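Local structure of Exo-beta-1,4-mannosidase (Rhizomucor miehei, 4LYP) at residues P54-G59 with L441-E446; N94-M99 with Y141-V146; I285-C290 with P332-E337; E35-K40 with E226-M231. The protein probably hydrolyses terminal beta-1,4-linked mannose units from the non-reducing ends of mannan-type oligosaccharides, as an extracellular family 5 glycoside hydrolase with transglycosylation activity. All coordinates share one frame; numbering follows the deposited sequence.

Contact 1. Residues P54-G59 with L441-E446; sequences PYLIRG and LKVQKE. With GAI (guanidine), chain D.
Pro54 and Gln444 mark the nearest backbone approach, their CA atoms 6.1 Å apart, where strand 53-61 passes helix 429-448. In this TIM barrel the pairing sets the first parallel barrel strand against the last helix of the chain. Gln444 bridges them: its CG stands anti to its own backbone N (chi1 -175°) and the chain continues extended, which carries the amide across to the strand backbone. There Leu56 N donates to Gln444 OE1 at 3.1 Å in a nearly straight bond, 174° at the hydrogen, although the donor is tilted 34° from the carbonyl plane. Two waters also donate to this oxygen, so three bonds grip it. One accepts from Arg58 NE and donates to Leu56 O; the other accepts from Arg58 NH2. Both waters lie at the edge of the guanidinium, in its plane, while Leu441 packs over one face, with CD1 3.8 Å from Arg58 NH2. NH1 bonds to Gly92 O. Pro54, Tyr55 and Leu56 belong to the guanidine pocket, where Lys46 O is hydrogen-bonded to the ligand. Leu56 divides its methyl groups: CD1 meets Val443 CG1 at 3.9 Å, whereas CD2 packs on the guanidine, 3.3 Å from its N3.

Contact 2. Residues N94-M99 with Y141-V146; sequences NNLRVM and YNMTAV
Asn95 and Thr144 face each other in parallel register and add a side-chain bond to the backbone pairing: Asn95 ND2 donates to Thr144 OG1 at 2.9 Å, the oxygen only 3° out of the amide plane. Thr144 turns OG1 between its backbone N and carbonyl carbon (chi1 57°), on the same sheet face as the amide. The backbone bonds come from alternate residues: Thr144 N to Asn94 O, Leu96 N to Thr144 O, Val146 N to Leu96 O and Val98 N to Val146 O. On the opposite face Leu96 lays CG 3.9 Å from Met143 SD, beside helices 78-90 and 125-140. Strands 95-99 and 144-148 are the second and third of the (beta/alpha)8 barrel, joined by a beta-alpha-beta crossover through helix 125-140, whose end is a Schellman motif with Asn142 as C-prime residue. Second-shell partners fix the polar ends. Thr144 OG1 also meets Tyr55 OH, Asn95 OD1 accepts from Asn388 ND2, and Asn94 OD1 and ND2 grip Arg58 N and Leu56 O. Arg97, its aliphatic CG 4.1 Å from Val146 CG1, extends into the barrel to Glu337, Asn237, Gln234 and Asn61.

Contact 3. Residues I285-C290 with P332-E337; sequences IDYTTC and PIVMEE
Below the active-site mouth of the barrel, Thr288 and Ile333 pair in parallel register, as strands 288-292 and 333-338 run toward the rim where family 5 enzymes carry their catalytic nucleophile. Pro332 O takes two bonds from one residue, Thr288 N at 2.8 Å and Thr288 OG1 at 2.9 Å, arriving from opposite faces of its carbonyl plane. The hydroxyl can do so because chi1 of 74° sets it between the backbone N and carbonyl carbon. Val334 N to Thr288 O and Cys290 N to Val334 O continue the pairing. The two strands form a beta-alpha-beta unit whose connecting helix, 308-329, packs on Thr288, Cys290, Ile333 and Met335. On the barrel-interior face Glu336 lays its carboxylate beside Thr289, CD 3.5 Å from Thr289 CG2. That carboxylate is fixed by His291 NE2 at OE2 and by Gln234 NE2 at OE1, and a water joins OE1 to Tyr287 OH, itself hydrogen-bonded to Ser232 OG. Glu337 OE1, near the strand's end, accepts from Trp293 NE1.

Contact 4. Residues E35-K40 with E226-M231; sequences EFAFVK and EDPVIM
Pro228 lies over one face of the Phe38 ring, its CB 3.8 Å from the ring centroid and only 8° off the normal, a CH-pi contact. At the ring edge, near its plane, Glu226 O comes within 3.5 Å of Phe38 CZ. The His261 ring also meets Phe38, its plane inclined by about 55°. Ala37 extends the proline contact, CB to CB of Pro228 at 3.7 Å, and Val39 packs its CB against Met231 CG at 3.9 Å. With chi1 at 166°, Met231 puts CG against the valine, and the extended chain carries SD on toward Ile57 and Asn95. No direct hydrogen bond joins the segments; one water links the backbones, accepting from Val39 N and donating to Pro228 O and Ile230 O, and a second lies between Val39 O and Met231 O. Each segment holds a type I beta turn, Glu35 to Phe38 and Asp227 to Ile230. Lys40 NZ donates to Glu35 O and Phe38 O; in the second turn, Asp227 OD1 accepts from Val229 N in an Asx turn and also forms a salt bridge with Lys222. The contact joins the loop before strand 40-41 to barrel strand 230-234, beside strands 48-50, 53-61 and 144-148.

From the N terminus, residues 35-40 open contact 4, which closes at 226-231, and residues 54-59 open contact 1, which closes only at the C-terminal helix; the segments of these two alternate, so their loops cross. Contact 2 nests inside both loops, bringing neighbouring barrel strands together after one helical crossover. Contact 3 follows contacts 2 and 4 in series and is nested within contact 1 alone, pairing strands 288-292 and 333-338. The contacts also touch one another: between adjacent strands, Arg58 O and Asn94 N join contacts 1 and 2, and Ala145 O and Met231 N join 2 and 4, while Ile57 of contact 1 packs on Val334 of contact 3.

Contact 1. Residues P54-G59 with L441-E446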
loop_
_atom_site.group_PDB
_atom_site.type_symbol
_atom_site.label_atom_id
_atom_site.label_comp_id
_atom_site.label_asym_id
_atom_site.label_seq_id
_atom_site.Cartn_x
_atom_site.Cartn_y
_atom_site.Cartn_z
ATOM N N PRO A 54 10.827 5.537 -20.104
ATOM C CA PRO A 54 9.548 5.108 -19.446
ATOM C C PRO A 54 9.856 4.228 -18.247
ATOM O O PRO A 54 10.803 3.457 -18.235
ATOM C CB PRO A 54 8.842 4.342 -20.575
ATOM C CG PRO A 54 9.320 5.036 -21.849
ATOM C CD PRO A 54 10.837 5.276 -21.557
ATOM N N TYR A 55 8.927 4.306 -17.267
ATOM C CA TYR A 55 9.068 3.511 -16.044
ATOM C C TYR A 55 7.711 2.897 -15.722
ATOM O O TYR A 55 6.727 3.611 -15.485
ATOM C CB TYR A 55 9.583 4.425 -14.919
ATOM C CG TYR A 55 9.856 3.732 -13.607
ATOM C CD1 TYR A 55 11.004 2.915 -13.504
ATOM C CD2 TYR A 55 9.097 3.894 -12.473
ATOM C CE1 TYR A 55 11.330 2.268 -12.313
ATOM C CE2 TYR A 55 9.406 3.310 -11.277
ATOM C CZ TYR A 55 10.488 2.483 -11.204
ATOM O OH TYR A 55 10.776 1.849 -10.002
ATOM N N LEU A 56 7.614 1.570 -15.786
ATOM C CA LEU A 56 6.410 0.831 -15.429
ATOM C C LEU A 56 6.594 0.167 -14.085
ATOM O O LEU A 56 7.673 -0.239 -13.664
ATOM C CB LEU A 56 6.044 -0.185 -16.510
ATOM C CG LEU A 56 5.535 0.432 -17.841
ATOM C CD1 LEU A 56 5.333 -0.658 -18.868
ATOM C CD2 LEU A 56 4.177 1.075 -17.677
ATOM N N ILE A 57 5.468 0.051 -13.393
ATOM C CA ILE A 57 5.452 -0.401 -11.973
ATOM C C ILE A 57 5.233 -1.913 -11.858
ATOM O O ILE A 57 4.107 -2.416 -11.996
ATOM C CB ILE A 57 4.356 0.380 -11.178
ATOM C CG1 ILE A 57 4.538 1.912 -11.331
ATOM C CG2 ILE A 57 4.363 -0.079 -9.723
ATOM C CD1 ILE A 57 5.930 2.461 -10.922
ATOM N N ARG A 58 6.356 -2.596 -11.623
ATOM C CA ARG A 58 6.365 -4.037 -11.374
ATOM C C ARG A 58 6.311 -4.214 -9.867
ATOM O O ARG A 58 7.350 -4.424 -9.210
ATOM C CB ARG A 58 7.646 -4.645 -11.971
ATOM C CG ARG A 58 7.661 -4.632 -13.495
ATOM C CD ARG A 58 9.028 -5.094 -14.021
ATOM N NE ARG A 58 10.059 -4.059 -13.932
ATOM C CZ ARG A 58 11.345 -4.271 -13.587
ATOM N NH1 ARG A 58 11.752 -5.409 -13.047
ATOM N NH2 ARG A 58 12.223 -3.283 -13.796
ATOM N N GLY A 59 5.131 -3.992 -9.270
ATOM C CA GLY A 59 5.093 -3.669 -7.871
ATOM C C GLY A 59 4.558 -4.752 -6.970
ATOM O O GLY A 59 3.864 -5.707 -7.358
ATOM N N LEU A 441 8.181 -5.418 -18.027
ATOM C CA LEU A 441 9.493 -4.847 -18.392
ATOM C C LEU A 441 9.728 -4.889 -19.906
ATOM O O LEU A 441 10.278 -3.894 -20.460
ATOM C CB LEU A 441 10.620 -5.583 -17.654
ATOM C CG LEU A 441 12.030 -5.080 -17.927
ATOM C CD1 LEU A 441 12.143 -3.603 -17.618
ATOM C CD2 LEU A 441 12.999 -5.949 -17.095
ATOM N N LYS A 442 9.311 -5.955 -20.580
ATOM C CA LYS A 442 9.412 -5.983 -22.011
ATOM C C LYS A 442 8.640 -4.815 -22.664
ATOM O O LYS A 442 9.118 -4.162 -23.579
ATOM C CB LYS A 442 8.935 -7.335 -22.549
ATOM C CG LYS A 442 9.050 -7.467 -24.062
ATOM C CD LYS A 442 8.570 -8.833 -24.528
ATOM C CE LYS A 442 8.777 -9.072 -26.026
ATOM N NZ LYS A 442 9.929 -10.018 -26.295
ATOM N N VAL A 443 7.456 -4.537 -22.166
ATOM C CA VAL A 443 6.664 -3.414 -22.637
ATOM C C VAL A 443 7.415 -2.127 -22.401
ATOM O O VAL A 443 7.502 -1.239 -23.268
ATOM C CB VAL A 443 5.230 -3.375 -22.058
ATOM C CG1 VAL A 443 4.549 -2.086 -22.415
ATOM C CG2 VAL A 443 4.420 -4.575 -22.539
ATOM N N GLN A 444 7.964 -1.971 -21.195
ATOM C CA GLN A 444 8.704 -0.729 -20.869
ATOM C C GLN A 444 9.837 -0.498 -21.921
ATOM O O GLN A 444 10.019 0.622 -22.391
ATOM C CB GLN A 444 9.332 -0.776 -19.477
ATOM C CG GLN A 444 9.996 0.532 -19.093
ATOM C CD GLN A 444 10.757 0.388 -17.798
ATOM O OE1 GLN A 444 10.174 0.173 -16.710
ATOM N NE2 GLN A 444 12.064 0.375 -17.913
ATOM N N LYS A 445 10.566 -1.564 -22.250
ATOM C CA LYS A 445 11.619 -1.469 -23.258
ATOM C C LYS A 445 11.079 -1.100 -24.622
ATOM O O LYS A 445 11.626 -0.212 -25.247
ATOM C CB LYS A 445 12.443 -2.743 -23.255
ATOM C CG LYS A 445 13.249 -2.941 -21.959
ATOM C CD LYS A 445 14.062 -4.246 -21.926
ATOM C CE LYS A 445 14.741 -4.474 -20.540
ATOM N NZ LYS A 445 15.276 -5.855 -20.197
ATOM N N GLU A 446 9.978 -1.700 -25.049
ATOM C CA GLU A 446 9.375 -1.297 -26.343
ATOM C C GLU A 446 9.037 0.173 -26.327
ATOM O O GLU A 446 9.279 0.906 -27.322
ATOM C CB GLU A 446 8.112 -2.092 -26.616
ATOM C CG GLU A 446 8.275 -3.546 -26.890
ATOM C CD GLU A 446 9.245 -3.881 -27.973
ATOM O OE1 GLU A 446 9.338 -3.088 -28.947
ATOM O OE2 GLU A 446 9.944 -4.969 -27.774
HETATM C C GAI D . 4.704 4.534 -19.870
HETATM N N1 GAI D . 5.400 5.185 -20.973
HETATM N N2 GAI D . 3.381 4.575 -19.317
HETATM N N3 GAI D . 5.418 3.789 -19.104
HETATM O O HOH W 1 9.012 -2.010 -15.490
HETATM O O HOH W 2 11.834 -0.512 -14.483
#

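Contact 2. Residues N94-M99 with Y141-V146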
loop_
_atom_site.group_PDB
_atom_site.type_symbol
_atom_site.label_atom_id
_atom_site.label_comp_id
_atom_site.label_asym_id
_atom_site.label_seq_id
_atom_site.Cartn_x
_atom_site.Cartn_y
_atom_site.Cartn_z
ATOM N N ASN A 94 10.134 -4.133 -9.034
ATOM C CA ASN A 94 10.929 -2.904 -9.036
ATOM C C ASN A 94 10.365 -1.830 -8.087
ATOM O O ASN A 94 10.955 -0.733 -8.016
ATOM C CB ASN A 94 11.150 -2.308 -10.415
ATOM C CG ASN A 94 9.917 -1.633 -10.975
ATOM O OD1 ASN A 94 8.793 -1.827 -10.441
ATOM N ND2 ASN A 94 10.056 -0.922 -12.070
ATOM N N ASN A 95 9.268 -2.088 -7.376
ATOM C CA ASN A 95 8.576 -1.047 -6.654
ATOM C C ASN A 95 7.833 -1.659 -5.485
ATOM O O ASN A 95 7.106 -2.646 -5.654
ATOM C CB ASN A 95 7.545 -0.335 -7.602
ATOM C CG ASN A 95 6.804 0.809 -6.938
ATOM O OD1 ASN A 95 5.647 0.638 -6.513
ATOM N ND2 ASN A 95 7.444 1.960 -6.828
ATOM N N LEU A 96 8.112 -1.120 -4.266
ATOM C CA LEU A 96 7.365 -1.564 -3.072
ATOM C C LEU A 96 6.571 -0.378 -2.524
ATOM O O LEU A 96 7.094 0.715 -2.326
ATOM C CB LEU A 96 8.282 -2.063 -1.947
ATOM C CG LEU A 96 9.213 -3.221 -2.367
ATOM C CD1 LEU A 96 10.040 -3.626 -1.155
ATOM C CD2 LEU A 96 8.423 -4.447 -2.890
ATOM N N ARG A 97 5.280 -0.638 -2.301
ATOM C CA ARG A 97 4.426 0.283 -1.522
ATOM C C ARG A 97 4.595 -0.107 -0.067
ATOM O O ARG A 97 4.335 -1.255 0.298
ATOM C CB ARG A 97 2.993 0.214 -2.035
ATOM C CG ARG A 97 2.068 1.129 -1.260
ATOM C CD ARG A 97 0.780 1.330 -2.033
ATOM N NE ARG A 97 -0.221 2.087 -1.246
ATOM C CZ ARG A 97 -1.254 1.579 -0.588
ATOM N NH1 ARG A 97 -1.386 0.269 -0.426
ATOM N NH2 ARG A 97 -2.118 2.413 -0.009
ATOM N N VAL A 98 5.072 0.827 0.736
ATOM C CA VAL A 98 5.486 0.564 2.094
ATOM C C VAL A 98 4.747 1.536 3.033
ATOM O O VAL A 98 4.261 2.563 2.619
ATOM C CB VAL A 98 7.018 0.609 2.276
ATOM C CG1 VAL A 98 7.666 -0.368 1.307
ATOM C CG2 VAL A 98 7.547 2.005 2.131
ATOM N N MET A 99 4.745 1.172 4.292
ATOM C CA MET A 99 4.108 2.015 5.293
ATOM C C MET A 99 5.174 2.770 6.094
ATOM O O MET A 99 6.008 2.229 6.711
ATOM C CB MET A 99 3.221 1.147 6.196
ATOM C CG MET A 99 2.368 1.916 7.214
ATOM S SD MET A 99 1.355 3.335 6.603
ATOM C CE MET A 99 -0.025 2.659 7.467
ATOM N N TYR A 141 18.685 -3.248 -4.382
ATOM C CA TYR A 141 18.001 -4.045 -5.384
ATOM C C TYR A 141 17.324 -3.208 -6.473
ATOM O O TYR A 141 16.456 -3.708 -7.224
ATOM C CB TYR A 141 16.973 -5.029 -4.734
ATOM C CG TYR A 141 17.722 -6.128 -3.996
ATOM C CD1 TYR A 141 18.240 -7.227 -4.782
ATOM C CD2 TYR A 141 17.985 -6.071 -2.628
ATOM C CE1 TYR A 141 18.912 -8.239 -4.132
ATOM C CE2 TYR A 141 18.684 -7.045 -2.004
ATOM C CZ TYR A 141 19.154 -8.149 -2.733
ATOM O OH TYR A 141 19.811 -9.170 -2.060
ATOM N N ASN A 142 17.639 -1.911 -6.549
ATOM C CA ASN A 142 17.154 -1.004 -7.561
ATOM C C ASN A 142 15.644 -0.904 -7.557
ATOM O O ASN A 142 15.060 -0.754 -8.610
ATOM C CB ASN A 142 17.718 -1.416 -8.948
ATOM C CG ASN A 142 19.262 -1.111 -9.029
ATOM O OD1 ASN A 142 19.688 -0.056 -8.573
ATOM N ND2 ASN A 142 20.029 -1.991 -9.634
ATOM N N MET A 143 15.035 -0.929 -6.402
ATOM C CA MET A 143 13.618 -0.727 -6.257
ATOM C C MET A 143 13.313 0.720 -5.875
ATOM O O MET A 143 14.133 1.349 -5.202
ATOM C CB MET A 143 13.039 -1.672 -5.207
ATOM C CG MET A 143 13.184 -3.149 -5.563
ATOM S SD MET A 143 12.551 -4.133 -4.189
ATOM C CE MET A 143 12.851 -5.796 -4.789
ATOM N N THR A 144 12.085 1.147 -6.155
ATOM C CA THR A 144 11.635 2.449 -5.622
ATOM C C THR A 144 10.470 2.206 -4.657
ATOM O O THR A 144 9.807 1.152 -4.696
ATOM C CB THR A 144 11.174 3.402 -6.733
ATOM O OG1 THR A 144 10.114 2.784 -7.508
ATOM C CG2 THR A 144 12.345 3.805 -7.609
ATOM N N ALA A 145 10.256 3.179 -3.776
ATOM C CA ALA A 145 9.291 3.081 -2.707
ATOM C C ALA A 145 8.155 4.092 -2.900
ATOM O O ALA A 145 8.378 5.281 -3.154
ATOM C CB ALA A 145 9.938 3.364 -1.364
ATOM N N VAL A 146 6.942 3.624 -2.661
ATOM C CA VAL A 146 5.785 4.504 -2.441
ATOM C C VAL A 146 5.614 4.583 -0.913
ATOM O O VAL A 146 5.389 3.535 -0.263
ATOM C CB VAL A 146 4.497 3.976 -3.127
ATOM C CG1 VAL A 146 3.304 4.790 -2.736
ATOM C CG2 VAL A 146 4.713 3.959 -4.644
HETATM O O HOH W 3 13.143 0.518 -10.151
#

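Contact 3. Residues I285-C290 with P332-E337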
loop_
_atom_site.group_PDB
_atom_site.type_symbol
_atom_site.label_atom_id
_atom_site.label_comp_id
_atom_site.label_asym_id
_atom_site.label_seq_id
_atom_site.Cartn_x
_atom_site.Cartn_y
_atom_site.Cartn_z
ATOM N N ILE A 285 -1.211 16.404 -6.910
ATOM C CA ILE A 285 -1.394 14.959 -7.010
ATOM C C ILE A 285 -0.896 14.560 -8.373
ATOM O O ILE A 285 -1.523 14.879 -9.390
ATOM C CB ILE A 285 -2.859 14.535 -6.744
ATOM C CG1 ILE A 285 -3.302 14.877 -5.315
ATOM C CG2 ILE A 285 -3.038 13.032 -7.071
ATOM C CD1 ILE A 285 -2.660 14.068 -4.204
ATOM N N ASP A 286 0.246 13.877 -8.447
ATOM C CA ASP A 286 0.887 13.652 -9.728
ATOM C C ASP A 286 0.369 12.489 -10.499
ATOM O O ASP A 286 0.468 12.436 -11.723
ATOM C CB ASP A 286 2.412 13.462 -9.483
ATOM C CG ASP A 286 3.054 14.728 -9.016
ATOM O OD1 ASP A 286 3.088 15.709 -9.801
ATOM O OD2 ASP A 286 3.541 14.758 -7.858
ATOM N N TYR A 287 -0.170 11.470 -9.801
ATOM C CA TYR A 287 -0.667 10.301 -10.465
ATOM C C TYR A 287 -1.839 9.748 -9.703
ATOM O O TYR A 287 -2.120 10.254 -8.600
ATOM C CB TYR A 287 0.399 9.205 -10.758
ATOM C CG TYR A 287 0.920 8.551 -9.495
ATOM C CD1 TYR A 287 1.978 9.087 -8.761
ATOM C CD2 TYR A 287 0.385 7.315 -9.079
ATOM C CE1 TYR A 287 2.525 8.422 -7.634
ATOM C CE2 TYR A 287 0.897 6.624 -7.973
ATOM C CZ TYR A 287 1.945 7.194 -7.270
ATOM O OH TYR A 287 2.488 6.547 -6.162
ATOM N N THR A 288 -2.526 8.770 -10.291
ATOM C CA THR A 288 -3.779 8.228 -9.711
ATOM C C THR A 288 -3.597 6.777 -9.313
ATOM O O THR A 288 -2.715 6.095 -9.862
ATOM C CB THR A 288 -4.962 8.451 -10.647
ATOM O OG1 THR A 288 -4.880 7.536 -11.763
ATOM C CG2 THR A 288 -4.971 9.894 -11.205
ATOM N N THR A 289 -4.432 6.300 -8.412
ATOM C CA THR A 289 -4.372 4.927 -7.952
ATOM C C THR A 289 -5.753 4.362 -7.912
ATOM O O THR A 289 -6.741 5.071 -7.841
ATOM C CB THR A 289 -3.706 4.743 -6.606
ATOM O OG1 THR A 289 -4.476 5.361 -5.560
ATOM C CG2 THR A 289 -2.305 5.258 -6.572
ATOM N N CYS A 290 -5.807 3.000 -7.892
ATOM C CA CYS A 290 -7.002 2.273 -7.542
ATOM C C CYS A 290 -6.622 1.050 -6.749
ATOM O O CYS A 290 -5.466 0.554 -6.832
ATOM C CB CYS A 290 -7.816 1.963 -8.842
ATOM S SG CYS A 290 -6.985 0.939 -10.049
ATOM N N PRO A 332 -1.061 9.362 -14.995
ATOM C CA PRO A 332 -0.925 7.867 -14.934
ATOM C C PRO A 332 -1.809 7.249 -13.914
ATOM O O PRO A 332 -2.271 7.903 -12.964
ATOM C CB PRO A 332 0.565 7.691 -14.561
ATOM C CG PRO A 332 1.235 8.955 -14.955
ATOM C CD PRO A 332 0.214 10.030 -14.698
ATOM N N ILE A 333 -1.965 5.926 -14.012
ATOM C CA ILE A 333 -2.712 5.164 -12.980
ATOM C C ILE A 333 -1.967 3.902 -12.665
ATOM O O ILE A 333 -1.362 3.234 -13.523
ATOM C CB ILE A 333 -4.155 4.853 -13.456
ATOM C CG1 ILE A 333 -4.915 4.171 -12.325
ATOM C CG2 ILE A 333 -4.200 4.088 -14.786
ATOM C CD1 ILE A 333 -6.416 4.176 -12.531
ATOM N N VAL A 334 -1.952 3.577 -11.360
ATOM C CA VAL A 334 -1.383 2.327 -10.848
ATOM C C VAL A 334 -2.492 1.633 -10.024
ATOM O O VAL A 334 -3.126 2.239 -9.172
ATOM C CB VAL A 334 -0.193 2.629 -9.936
ATOM C CG1 VAL A 334 0.395 1.322 -9.348
ATOM C CG2 VAL A 334 0.915 3.401 -10.660
ATOM N N MET A 335 -2.689 0.309 -10.273
ATOM C CA MET A 335 -3.568 -0.480 -9.379
ATOM C C MET A 335 -2.686 -0.953 -8.220
ATOM O O MET A 335 -2.056 -2.051 -8.254
ATOM C CB MET A 335 -4.229 -1.660 -10.084
ATOM C CG MET A 335 -5.094 -2.424 -9.116
ATOM S SD MET A 335 -6.303 -3.550 -9.901
ATOM C CE MET A 335 -5.240 -4.699 -10.697
ATOM N N GLU A 336 -2.579 -0.092 -7.210
ATOM C CA GLU A 336 -1.556 -0.243 -6.175
ATOM C C GLU A 336 -2.008 -1.225 -5.068
ATOM O O GLU A 336 -1.215 -1.460 -4.155
ATOM C CB GLU A 336 -1.138 1.099 -5.572
ATOM C CG GLU A 336 -2.188 1.669 -4.681
ATOM C CD GLU A 336 -1.792 2.942 -3.962
ATOM O OE1 GLU A 336 -0.641 3.404 -4.171
ATOM O OE2 GLU A 336 -2.633 3.453 -3.187
ATOM N N GLU A 337 -3.229 -1.738 -5.147
ATOM C CA GLU A 337 -3.642 -2.894 -4.318
ATOM C C GLU A 337 -4.596 -3.711 -5.132
ATOM O O GLU A 337 -5.538 -3.171 -5.757
ATOM C CB GLU A 337 -4.421 -2.513 -3.058
ATOM C CG GLU A 337 -3.628 -1.682 -2.046
ATOM C CD GLU A 337 -4.345 -1.604 -0.704
ATOM O OE1 GLU A 337 -5.374 -2.270 -0.495
ATOM O OE2 GLU A 337 -3.862 -0.836 0.187
HETATM O O HOH W 4 1.344 4.063 -6.042
#

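Contact 4. Residues E35-K40 with E226-M231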
loop_
_atom_site.group_PDB
_atom_site.type_symbol
_atom_site.label_atom_id
_atom_site.label_comp_id
_atom_site.label_asym_id
_atom_site.label_seq_id
_atom_site.Cartn_x
_atom_site.Cartn_y
_atom_site.Cartn_z
ATOM N N GLU A 35 18.843 15.093 -10.930
ATOM C CA GLU A 35 17.590 14.451 -10.593
ATOM C C GLU A 35 17.248 13.366 -11.603
ATOM O O GLU A 35 16.124 12.897 -11.627
ATOM C CB GLU A 35 16.477 15.484 -10.443
ATOM C CG GLU A 35 16.899 16.508 -9.356
ATOM C CD GLU A 35 15.916 17.636 -9.147
ATOM O OE1 GLU A 35 14.683 17.492 -9.412
ATOM O OE2 GLU A 35 16.409 18.726 -8.695
ATOM N N PHE A 36 18.245 12.834 -12.285
ATOM C CA PHE A 36 18.013 11.758 -13.285
ATOM C C PHE A 36 17.310 10.490 -12.735
ATOM O O PHE A 36 16.474 9.896 -13.398
ATOM C CB PHE A 36 19.377 11.409 -13.919
ATOM C CG PHE A 36 19.314 10.667 -15.222
ATOM C CD1 PHE A 36 18.646 11.149 -16.332
ATOM C CD2 PHE A 36 20.087 9.526 -15.348
ATOM C CE1 PHE A 36 18.724 10.462 -17.558
ATOM C CE2 PHE A 36 20.174 8.836 -16.538
ATOM C CZ PHE A 36 19.461 9.304 -17.626
ATOM N N ALA A 37 17.660 10.138 -11.517
ATOM C CA ALA A 37 17.180 8.949 -10.845
ATOM C C ALA A 37 15.845 9.108 -10.170
ATOM O O ALA A 37 15.258 8.114 -9.697
ATOM C CB ALA A 37 18.236 8.458 -9.844
ATOM N N PHE A 38 15.288 10.337 -10.121
ATOM C CA PHE A 38 13.962 10.491 -9.500
ATOM C C PHE A 38 12.917 10.042 -10.486
ATOM O O PHE A 38 12.947 10.398 -11.687
ATOM C CB PHE A 38 13.718 11.942 -9.097
ATOM C CG PHE A 38 14.517 12.348 -7.882
ATOM C CD1 PHE A 38 13.950 12.348 -6.593
ATOM C CD2 PHE A 38 15.864 12.692 -7.986
ATOM C CE1 PHE A 38 14.690 12.613 -5.489
ATOM C CE2 PHE A 38 16.595 12.977 -6.838
ATOM C CZ PHE A 38 15.979 13.001 -5.590
ATOM N N VAL A 39 11.898 9.344 -9.973
ATOM C CA VAL A 39 10.746 8.992 -10.836
ATOM C C VAL A 39 9.964 10.265 -11.074
ATOM O O VAL A 39 9.735 11.065 -10.154
ATOM C CB VAL A 39 9.888 7.899 -10.153
ATOM C CG1 VAL A 39 8.703 7.567 -11.060
ATOM C CG2 VAL A 39 10.700 6.682 -9.857
ATOM N N LYS A 40 9.496 10.444 -12.333
ATOM C CA LYS A 40 8.804 11.681 -12.729
ATOM C C LYS A 40 7.569 11.283 -13.501
ATOM O O LYS A 40 7.408 10.124 -13.922
ATOM C CB LYS A 40 9.703 12.540 -13.649
ATOM C CG LYS A 40 11.047 12.799 -13.033
ATOM C CD LYS A 40 11.995 13.549 -13.977
ATOM C CE LYS A 40 13.430 13.579 -13.385
ATOM N NZ LYS A 40 14.125 12.196 -13.462
ATOM N N GLU A 226 15.616 13.775 -0.296
ATOM C CA GLU A 226 16.607 13.818 -1.355
ATOM C C GLU A 226 16.926 12.450 -1.895
ATOM O O GLU A 226 17.878 12.317 -2.705
ATOM C CB GLU A 226 17.881 14.504 -0.762
ATOM C CG GLU A 226 17.651 15.933 -0.358
ATOM C CD GLU A 226 17.399 16.801 -1.557
ATOM O OE1 GLU A 226 17.836 16.467 -2.683
ATOM O OE2 GLU A 226 17.037 17.912 -1.318
ATOM N N ASP A 227 16.189 11.402 -1.510
ATOM C CA ASP A 227 16.569 10.055 -1.893
ATOM C C ASP A 227 15.747 9.622 -3.091
ATOM O O ASP A 227 14.531 9.459 -2.984
ATOM C CB ASP A 227 16.274 9.119 -0.682
ATOM C CG ASP A 227 16.772 7.745 -0.885
ATOM O OD1 ASP A 227 17.252 7.402 -2.017
ATOM O OD2 ASP A 227 16.779 6.958 0.089
ATOM N N PRO A 228 16.415 9.373 -4.243
ATOM C CA PRO A 228 15.668 8.960 -5.423
ATOM C C PRO A 228 15.177 7.513 -5.337
ATOM O O PRO A 228 14.472 7.038 -6.247
ATOM C CB PRO A 228 16.656 9.122 -6.574
ATOM C CG PRO A 228 17.972 8.833 -5.883
ATOM C CD PRO A 228 17.887 9.461 -4.519
ATOM N N VAL A 229 15.498 6.775 -4.254
ATOM C CA VAL A 229 14.849 5.473 -4.032
ATOM C C VAL A 229 13.364 5.663 -3.722
ATOM O O VAL A 229 12.561 4.764 -3.968
ATOM C CB VAL A 229 15.598 4.722 -2.916
ATOM C CG1 VAL A 229 14.850 3.473 -2.484
ATOM C CG2 VAL A 229 17.021 4.357 -3.406
ATOM N N ILE A 230 12.979 6.813 -3.147
ATOM C CA ILE A 230 11.576 7.106 -2.909
ATOM C C ILE A 230 10.979 7.585 -4.234
ATOM O O ILE A 230 11.404 8.634 -4.754
ATOM C CB ILE A 230 11.456 8.121 -1.754
ATOM C CG1 ILE A 230 11.856 7.421 -0.452
ATOM C CG2 ILE A 230 10.022 8.683 -1.698
ATOM C CD1 ILE A 230 12.051 8.373 0.709
ATOM N N MET A 231 9.984 6.861 -4.735
ATOM C CA MET A 231 9.210 7.264 -5.901
ATOM C C MET A 231 8.211 8.341 -5.541
ATOM O O MET A 231 8.007 9.316 -6.300
ATOM C CB MET A 231 8.496 6.021 -6.484
ATOM C CG MET A 231 7.412 6.435 -7.477
ATOM S SD MET A 231 6.741 4.979 -8.305
ATOM C CE MET A 231 5.170 5.612 -8.917
HETATM O O HOH W 5 12.379 8.560 -7.321
HETATM O O HOH W 6 9.821 11.103 -7.313
#